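Local coordinates for beta-carbonic anhydrase (Methanothermobacter thermautotrophicus, PDB 1G5C), which catalyses the reversible hydration of carbon dioxide to bicarbonate, as a zinc-dependent carbonic anhydrase of the beta class, at residues A[81-86]-A[150-155]. Sequence-based numbering, arbitrary orientation.
Sequences EIIIVG and GVHGLI
The imidazole of His152 lies against the side chain of Glu81, whose CG sits at the ring edge, 3.8 Å from CD2. Because CG of Glu81 is anti to the backbone N (chi1 178°) and the chain runs on extended, the carboxylate passes its register partner Gly150 and meets His152, two residues further along the neighbouring strand. There OE2 meets NE2 of His152 at 2.8 Å in a weak hydrogen bond, with the carboxylate and ring planes 59° apart. The ring is held chiefly by the C-terminal residues: ND1 accepts a hydrogen bond from the backbone N of Asp169, and NE2 also bonds OE2 of Glu170, which lies close to OE2 of Glu81. On the same face, CG2 of Ile83 packs on CD1 of Leu154 at 3.7 Å. Strands 81-87 and 150-156 are parallel neighbours in the central sheet of the beta-class carbonic anhydrase fold, joined by a long, mostly helical connection. Five backbone bonds stitch them together, from Ile82 N to Gly150 O (2.7 Å) through to Gly86 N on Leu154 O. On the other face Ile82, Ile84 and Val151 pack against Leu139 of helix 128-141, and Gly86 lies near the zinc ion bound by Cys32, His87 and Cys90.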
loop_
_atom_site.group_PDB
_atom_site.type_symbol
_atom_site.label_atom_id
_atom_site.label_comp_id
_atom_site.label_asym_id
_atom_site.label_seq_id
_atom_site.Cartn_x
_atom_site.Cartn_y
_atom_site.Cartn_z
ATOM N N GLU A 81 -10.400 3.517 -12.329
ATOM C CA GLU A 81 -11.346 3.765 -11.248
ATOM C C GLU A 81 -10.657 3.604 -9.898
ATOM O O GLU A 81 -10.038 2.571 -9.617
ATOM C CB GLU A 81 -12.533 2.799 -11.341
ATOM C CG GLU A 81 -13.562 2.939 -10.217
ATOM C CD GLU A 81 -14.896 2.290 -10.564
ATOM O OE1 GLU A 81 -14.896 1.283 -11.311
ATOM O OE2 GLU A 81 -15.949 2.781 -10.094
ATOM N N ILE A 82 -10.770 4.628 -9.065
ATOM C CA ILE A 82 -10.159 4.601 -7.742
ATOM C C ILE A 82 -11.257 4.783 -6.702
ATOM O O ILE A 82 -12.143 5.631 -6.874
ATOM C CB ILE A 82 -9.145 5.761 -7.567
ATOM C CG1 ILE A 82 -8.033 5.650 -8.607
ATOM C CG2 ILE A 82 -8.574 5.739 -6.144
ATOM C CD1 ILE A 82 -7.093 6.843 -8.621
ATOM N N ILE A 83 -11.195 3.998 -5.630
ATOM C CA ILE A 83 -12.178 4.087 -4.552
ATOM C C ILE A 83 -11.474 4.230 -3.213
ATOM O O ILE A 83 -10.727 3.330 -2.787
ATOM C CB ILE A 83 -13.081 2.811 -4.457
ATOM C CG1 ILE A 83 -13.789 2.548 -5.780
ATOM C CG2 ILE A 83 -14.128 3.001 -3.360
ATOM C CD1 ILE A 83 -14.592 1.223 -5.808
ATOM N N ILE A 84 -11.675 5.364 -2.553
ATOM C CA ILE A 84 -11.085 5.535 -1.240
ATOM C C ILE A 84 -12.137 4.963 -0.304
ATOM O O ILE A 84 -13.337 5.249 -0.472
ATOM C CB ILE A 84 -10.856 7.023 -0.889
ATOM C CG1 ILE A 84 -9.837 7.641 -1.859
ATOM C CG2 ILE A 84 -10.396 7.140 0.575
ATOM C CD1 ILE A 84 -9.644 9.171 -1.705
ATOM N N VAL A 85 -11.712 4.123 0.642
ATOM C CA VAL A 85 -12.638 3.548 1.609
ATOM C C VAL A 85 -12.177 3.843 3.041
ATOM O O VAL A 85 -11.181 3.280 3.537
ATOM C CB VAL A 85 -12.787 2.006 1.441
ATOM C CG1 VAL A 85 -13.820 1.467 2.442
ATOM C CG2 VAL A 85 -13.218 1.667 0.020
ATOM N N GLY A 86 -12.866 4.776 3.696
ATOM C CA GLY A 86 -12.532 5.055 5.079
ATOM C C GLY A 86 -13.368 4.098 5.906
ATOM O O GLY A 86 -14.144 3.316 5.346
ATOM N N GLY A 150 -12.240 7.635 -12.717
ATOM C CA GLY A 150 -13.334 7.816 -11.779
ATOM C C GLY A 150 -12.808 7.707 -10.358
ATOM O O GLY A 150 -12.075 6.762 -10.051
ATOM N N VAL A 151 -13.157 8.660 -9.493
ATOM C CA VAL A 151 -12.688 8.649 -8.105
ATOM C C VAL A 151 -13.891 8.721 -7.167
ATOM O O VAL A 151 -14.655 9.701 -7.175
ATOM C CB VAL A 151 -11.727 9.824 -7.840
ATOM C CG1 VAL A 151 -11.152 9.728 -6.438
ATOM C CG2 VAL A 151 -10.601 9.804 -8.861
ATOM N N HIS A 152 -14.068 7.659 -6.382
ATOM C CA HIS A 152 -15.200 7.542 -5.477
ATOM C C HIS A 152 -14.760 7.525 -4.023
ATOM O O HIS A 152 -13.636 7.135 -3.707
ATOM C CB HIS A 152 -15.973 6.253 -5.795
ATOM C CG HIS A 152 -16.265 6.071 -7.260
ATOM N ND1 HIS A 152 -17.177 6.847 -7.936
ATOM C CD2 HIS A 152 -15.757 5.203 -8.168
ATOM C CE1 HIS A 152 -17.227 6.462 -9.203
ATOM N NE2 HIS A 152 -16.374 5.470 -9.367
ATOM N N GLY A 153 -15.656 7.948 -3.140
ATOM C CA GLY A 153 -15.346 7.966 -1.726
ATOM C C GLY A 153 -16.437 7.232 -0.978
ATOM O O GLY A 153 -17.621 7.514 -1.172
ATOM N N LEU A 154 -16.039 6.294 -0.121
ATOM C CA LEU A 154 -16.981 5.496 0.647
ATOM C C LEU A 154 -16.464 5.372 2.056
ATOM O O LEU A 154 -15.282 5.592 2.315
ATOM C CB LEU A 154 -17.081 4.062 0.082
ATOM C CG LEU A 154 -17.380 3.815 -1.398
ATOM C CD1 LEU A 154 -17.348 2.312 -1.686
ATOM C CD2 LEU A 154 -18.726 4.391 -1.746
ATOM N N ILE A 155 -17.366 5.036 2.971
ATOM C CA ILE A 155 -16.962 4.765 4.328
ATOM C C ILE A 155 -17.646 3.449 4.699
ATOM O O ILE A 155 -18.840 3.252 4.413
ATOM C CB ILE A 155 -17.351 5.877 5.317
ATOM C CG1 ILE A 155 -16.800 5.509 6.698
ATOM C CG2 ILE A 155 -18.851 6.058 5.361
ATOM C CD1 ILE A 155 -16.801 6.647 7.707
#